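Local coordinates for protein pollen allergen Phl p 6 (Phleum pratense, PDB 6TRK) that is a timothy grass pollen allergen of the Poa p IX/Phl p VI family whose biological role in the plant remains unsettled, at residues A[64-69]-A[88-93]; A[16-21]-A[39-44]. The protein carries 1 engineered substitution. All coordinates share one frame; numbering follows the deposited sequence.

Interaction 1: residues A[64-69]-A[88-93]; sequences DEVYNA and LHFSEA. With ZN (zinc ion), chain C.
Val66 sets its CG1 methyl over one face of the Phe90 ring, 3.8 Å from the ring centroid and 20° off the normal, a CH-pi contact in which the methyl lies toward the CE2 rim. In both residues the first torsion turns the group away from the backbone N (chi1 175° for Val66 CG1, -167° for Phe90 CG), and the two side chains meet at about a right angle. The other branch of the valine, CG2, rests 3.7 Å from Ala93 O. A beta-branched residue suits this place because each methyl fills a different part of the seam. Ala93 offers only a methyl: its CB lies 4.1 Å from Val66 CG1 and 4.3 Å from Ala69 CB, which lets the axes of the two antiparallel segments approach to 8.2 Å. Beside the alanines, His89 brings its CB to 4.0 Å from Ala69 O, while its ND1 is hydrogen-bonded to Ala85 O. Glu92 turns elsewhere and binds zinc through OE1 at 2.0 Å, together with water 1 and His104. The joint between helices 60-76 and 82-98, consecutive in this four-helix bundle, is therefore apolar, held by shape and dispersion, with the metal chemistry kept off the interface.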
loop_
_atom_site.group_PDB
_atom_site.type_symbol
_atom_site.label_atom_id
_atom_site.label_comp_id
_atom_site.label_asym_id
_atom_site.label_seq_id
_atom_site.Cartn_x
_atom_site.Cartn_y
_atom_site.Cartn_z
ATOM N N ASP A 64 -6.474 -5.975 -3.913
ATOM C CA ASP A 64 -7.618 -5.685 -3.043
ATOM C C ASP A 64 -7.345 -6.160 -1.599
ATOM O O ASP A 64 -7.676 -5.466 -0.632
ATOM C CB ASP A 64 -8.892 -6.383 -3.530
ATOM C CG ASP A 64 -9.446 -5.848 -4.832
ATOM O OD1 ASP A 64 -9.144 -4.705 -5.261
ATOM O OD2 ASP A 64 -10.256 -6.606 -5.429
ATOM N N GLU A 65 -6.753 -7.358 -1.446
ATOM C CA GLU A 65 -6.463 -7.881 -0.120
ATOM C C GLU A 65 -5.426 -7.041 0.628
ATOM O O GLU A 65 -5.521 -6.862 1.854
ATOM C CB GLU A 65 -6.010 -9.340 -0.236
ATOM C CG GLU A 65 -5.567 -9.950 1.083
ATOM C CD GLU A 65 -6.643 -10.099 2.161
ATOM O OE1 GLU A 65 -7.859 -10.067 1.839
ATOM O OE2 GLU A 65 -6.266 -10.300 3.356
ATOM N N VAL A 66 -4.382 -6.581 -0.070
ATOM C CA VAL A 66 -3.381 -5.712 0.555
ATOM C C VAL A 66 -4.049 -4.437 1.071
ATOM O O VAL A 66 -3.824 -4.009 2.215
ATOM C CB VAL A 66 -2.271 -5.374 -0.459
ATOM C CG1 VAL A 66 -1.269 -4.376 0.080
ATOM C CG2 VAL A 66 -1.557 -6.622 -0.921
ATOM N N TYR A 67 -4.869 -3.801 0.231
ATOM C CA TYR A 67 -5.541 -2.580 0.664
ATOM C C TYR A 67 -6.477 -2.869 1.833
ATOM O O TYR A 67 -6.467 -2.151 2.838
ATOM C CB TYR A 67 -6.314 -1.945 -0.484
ATOM C CG TYR A 67 -7.103 -0.727 -0.061
ATOM C CD1 TYR A 67 -6.481 0.489 0.134
ATOM C CD2 TYR A 67 -8.471 -0.811 0.158
ATOM C CE1 TYR A 67 -7.210 1.614 0.530
ATOM C CE2 TYR A 67 -9.199 0.282 0.559
ATOM C CZ TYR A 67 -8.566 1.488 0.745
ATOM O OH TYR A 67 -9.306 2.586 1.139
ATOM N N ASN A 68 -7.274 -3.941 1.729
ATOM C CA ASN A 68 -8.184 -4.251 2.824
ATOM C C ASN A 68 -7.424 -4.515 4.113
ATOM O O ASN A 68 -7.840 -4.091 5.201
ATOM C CB ASN A 68 -9.060 -5.447 2.430
ATOM C CG ASN A 68 -10.092 -5.077 1.361
ATOM O OD1 ASN A 68 -10.486 -3.908 1.255
ATOM N ND2 ASN A 68 -10.516 -6.056 0.554
ATOM N N ALA A 69 -6.332 -5.255 4.030
ATOM C CA ALA A 69 -5.554 -5.518 5.241
ATOM C C ALA A 69 -5.166 -4.211 5.932
ATOM O O ALA A 69 -5.270 -4.062 7.162
ATOM C CB ALA A 69 -4.290 -6.304 4.884
ATOM N N LEU A 88 2.213 -0.306 8.327
ATOM C CA LEU A 88 2.762 -1.615 8.663
ATOM C C LEU A 88 2.075 -2.715 7.872
ATOM O O LEU A 88 2.730 -3.611 7.327
ATOM C CB LEU A 88 2.641 -1.849 10.170
ATOM C CG LEU A 88 3.009 -3.218 10.680
ATOM C CD1 LEU A 88 4.478 -3.462 10.469
ATOM C CD2 LEU A 88 2.697 -3.316 12.158
ATOM N N HIS A 89 0.746 -2.713 7.839
ATOM C CA HIS A 89 0.075 -3.850 7.207
ATOM C C HIS A 89 0.090 -3.756 5.689
ATOM O O HIS A 89 0.187 -4.786 5.004
ATOM C CB HIS A 89 -1.338 -3.981 7.749
ATOM C CG HIS A 89 -1.360 -4.368 9.193
ATOM N ND1 HIS A 89 -1.276 -3.449 10.225
ATOM C CD2 HIS A 89 -1.371 -5.588 9.774
ATOM C CE1 HIS A 89 -1.267 -4.088 11.379
ATOM N NE2 HIS A 89 -1.315 -5.393 11.134
ATOM N N PHE A 90 0.088 -2.541 5.145
ATOM C CA PHE A 90 0.197 -2.401 3.698
ATOM C C PHE A 90 1.548 -2.932 3.208
ATOM O O PHE A 90 1.625 -3.740 2.274
ATOM C CB PHE A 90 0.008 -0.918 3.276
ATOM C CG PHE A 90 -0.209 -0.776 1.787
ATOM C CD1 PHE A 90 0.866 -0.580 0.955
ATOM C CD2 PHE A 90 -1.480 -0.875 1.231
ATOM C CE1 PHE A 90 0.698 -0.487 -0.422
ATOM C CE2 PHE A 90 -1.669 -0.805 -0.143
ATOM C CZ PHE A 90 -0.554 -0.597 -0.963
ATOM N N SER A 91 2.616 -2.505 3.842
ATOM C CA SER A 91 3.942 -2.918 3.390
ATOM C C SER A 91 4.161 -4.419 3.567
ATOM O O SER A 91 4.721 -5.059 2.679
ATOM C CB SER A 91 5.005 -2.127 4.130
ATOM O OG SER A 91 4.945 -2.270 5.514
ATOM N N GLU A 92 3.703 -4.996 4.688
ATOM C CA GLU A 92 3.861 -6.443 4.896
ATOM C C GLU A 92 2.994 -7.244 3.932
ATOM O O GLU A 92 3.442 -8.249 3.349
ATOM C CB GLU A 92 3.571 -6.843 6.356
ATOM C CG GLU A 92 4.686 -6.420 7.326
ATOM C CD GLU A 92 4.666 -7.039 8.670
ATOM O OE1 GLU A 92 5.613 -6.709 9.441
ATOM O OE2 GLU A 92 3.744 -7.805 9.011
ATOM N N ALA A 93 1.742 -6.841 3.744
ATOM C CA ALA A 93 0.876 -7.604 2.846
ATOM C C ALA A 93 1.350 -7.516 1.401
ATOM O O ALA A 93 1.260 -8.491 0.662
ATOM C CB ALA A 93 -0.564 -7.115 2.996
HETATM ZN ZN ZN C . 5.803 -7.589 11.191
HETATM O O HOH W 1 4.691 -6.684 12.565
#

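Interaction 2: residues A[16-21]-A[39-44]; sequences ASFRAA and AAFTVS
Apolar packing between 16-21 and 39-44 centres on Ala21, whose CB fits against the backbone of the second helix, 3.7 Å from Phe41 N. The same methyl reaches Phe41 CB at 3.9 Å and Ala40 CB at 4.1 Å, so a single small side chain touches two successive residues. Alanine suits the spot because the backbones come close here, with Ala21 CA and Phe41 CA 5.1 Å apart.

Aromatic contact is looser. Phe18 CD1 approaches Phe41 CE2 at 4.2 Å, the rings meeting at a slant. In each phenylalanine CG lies anti to the backbone N (chi1 166° and 172°), which carries both rings off the same side of the helix pair, toward the interior where each also meets Phe90.

The polar part lies farther along the seam. Ser17 and Ser44 face each other, Ser17 CB being 3.6 Å from Ser44 OG. Ser44 OG sits between its own backbone N and carbonyl carbon; from there it hydrogen-bonds water 2 at 2.7 Å. That water donates to Ser17 O at 2.8 Å, bridging the helices, while Ser17 OG is hydrogen-bonded to Asn48 of helix 30-55. Serine is compact enough for close helices, and its hydroxyl serves a different partner in each case: the water for Ser44, the Asn48 amide for Ser17.

Small residues along the seam and phenylalanines turned inward, on antiparallel neighbours whose segment axes run 157° apart in direction, suit an up-and-down helical hairpin; here helices 2-23 and 30-55 form one such hairpin of the four-helix bundle.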
loop_
_atom_site.group_PDB
_atom_site.type_symbol
_atom_site.label_atom_id
_atom_site.label_comp_id
_atom_site.label_asym_id
_atom_site.label_seq_id
_atom_site.Cartn_x
_atom_site.Cartn_y
_atom_site.Cartn_z
ATOM N N ALA A 16 5.838 2.487 -4.974
ATOM C CA ALA A 16 6.380 3.827 -5.144
ATOM C C ALA A 16 5.334 4.894 -4.828
ATOM O O ALA A 16 5.649 5.895 -4.180
ATOM C CB ALA A 16 6.922 3.982 -6.573
ATOM N N SER A 17 4.090 4.691 -5.278
ATOM C CA SER A 17 3.025 5.652 -4.944
ATOM C C SER A 17 2.724 5.660 -3.452
ATOM O O SER A 17 2.458 6.717 -2.859
ATOM C CB SER A 17 1.770 5.306 -5.721
ATOM O OG SER A 17 1.944 5.480 -7.097
ATOM N N PHE A 18 2.732 4.459 -2.829
ATOM C CA PHE A 18 2.567 4.364 -1.381
ATOM C C PHE A 18 3.661 5.141 -0.641
ATOM O O PHE A 18 3.376 5.884 0.296
ATOM C CB PHE A 18 2.526 2.859 -1.019
ATOM C CG PHE A 18 2.680 2.554 0.438
ATOM C CD1 PHE A 18 1.709 2.894 1.357
ATOM C CD2 PHE A 18 3.792 1.821 0.883
ATOM C CE1 PHE A 18 1.856 2.533 2.713
ATOM C CE2 PHE A 18 3.948 1.469 2.232
ATOM C CZ PHE A 18 2.979 1.817 3.144
ATOM N N ARG A 19 4.910 5.022 -1.071
ATOM C CA ARG A 19 5.979 5.791 -0.426
ATOM C C ARG A 19 5.776 7.294 -0.613
ATOM O O ARG A 19 6.025 8.084 0.305
ATOM C CB ARG A 19 7.350 5.383 -0.983
ATOM C CG ARG A 19 7.778 3.969 -0.668
ATOM C CD ARG A 19 9.248 3.776 -1.069
ATOM N NE ARG A 19 9.465 3.684 -2.514
ATOM C CZ ARG A 19 9.439 2.546 -3.205
ATOM N NH1 ARG A 19 9.174 1.388 -2.592
ATOM N NH2 ARG A 19 9.656 2.569 -4.511
ATOM N N ALA A 20 5.316 7.708 -1.796
ATOM C CA ALA A 20 5.008 9.131 -2.016
ATOM C C ALA A 20 3.875 9.598 -1.107
ATOM O O ALA A 20 3.924 10.685 -0.545
ATOM C CB ALA A 20 4.675 9.352 -3.493
ATOM N N ALA A 21 2.860 8.769 -0.893
ATOM C CA ALA A 21 1.823 9.178 0.049
ATOM C C ALA A 21 2.357 9.329 1.469
ATOM O O ALA A 21 1.967 10.253 2.205
ATOM C CB ALA A 21 0.681 8.164 -0.005
ATOM N N ALA A 39 -5.719 10.635 1.904
ATOM C CA ALA A 39 -6.138 11.420 0.749
ATOM C C ALA A 39 -5.127 11.338 -0.385
ATOM O O ALA A 39 -5.508 11.251 -1.559
ATOM C CB ALA A 39 -6.355 12.865 1.166
ATOM N N ALA A 40 -3.844 11.359 -0.058
ATOM C CA ALA A 40 -2.833 11.238 -1.094
ATOM C C ALA A 40 -2.777 9.823 -1.642
ATOM O O ALA A 40 -2.633 9.618 -2.859
ATOM C CB ALA A 40 -1.462 11.648 -0.535
ATOM N N PHE A 41 -2.907 8.832 -0.757
ATOM C CA PHE A 41 -2.814 7.443 -1.148
ATOM C C PHE A 41 -3.944 7.062 -2.082
ATOM O O PHE A 41 -3.730 6.366 -3.075
ATOM C CB PHE A 41 -2.844 6.543 0.107
ATOM C CG PHE A 41 -2.935 5.088 -0.216
ATOM C CD1 PHE A 41 -4.180 4.459 -0.348
ATOM C CD2 PHE A 41 -1.794 4.347 -0.410
ATOM C CE1 PHE A 41 -4.259 3.130 -0.667
ATOM C CE2 PHE A 41 -1.870 2.989 -0.749
ATOM C CZ PHE A 41 -3.101 2.391 -0.880
ATOM N N THR A 42 -5.166 7.522 -1.798
ATOM C CA THR A 42 -6.304 7.033 -2.588
ATOM C C THR A 42 -6.226 7.504 -4.043
ATOM O O THR A 42 -6.597 6.753 -4.951
ATOM C CB THR A 42 -7.616 7.471 -1.922
ATOM O OG1 THR A 42 -8.720 6.767 -2.515
ATOM C CG2 THR A 42 -7.832 8.967 -2.061
ATOM N N VAL A 43 -5.720 8.720 -4.290
ATOM C CA VAL A 43 -5.607 9.215 -5.669
ATOM C C VAL A 43 -4.672 8.330 -6.484
ATOM O O VAL A 43 -5.010 7.878 -7.573
ATOM C CB VAL A 43 -5.102 10.677 -5.674
ATOM C CG1 VAL A 43 -4.744 11.112 -7.104
ATOM C CG2 VAL A 43 -6.136 11.619 -5.063
ATOM N N SER A 44 -3.453 8.120 -5.989
ATOM C CA SER A 44 -2.492 7.391 -6.802
ATOM C C SER A 44 -2.771 5.890 -6.836
ATOM O O SER A 44 -2.560 5.254 -7.879
ATOM C CB SER A 44 -1.084 7.664 -6.270
ATOM O OG SER A 44 -0.992 7.375 -4.885
HETATM O O HOH W 2 0.970 8.891 -3.789
#

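How the interactions relate
Each interaction joins helices that are consecutive in the chain: interaction 2 pairs helices 2-23 and 30-55, interaction 1 pairs 60-76 and 82-98, giving two antiparallel hairpins of one bundle. Both are partly buried, with phenylalanines on the inner side. There they meet directly: Phe90 CE2 packs 3.6 Å from Phe41 CZ and Phe90 CD1 lies 3.6 Å from Phe18 CD1, so these three rings stitch the hairpins into a shared core. Away from it their chemistry diverges. The 16-21/39-44 seam contains a serine pair and a bridging water, whereas 64-69/88-93 has apolar side-chain contacts, Val66 and Phe90 inside and alanines nearer the surface, with zinc bound at the outer side of helix 82-98.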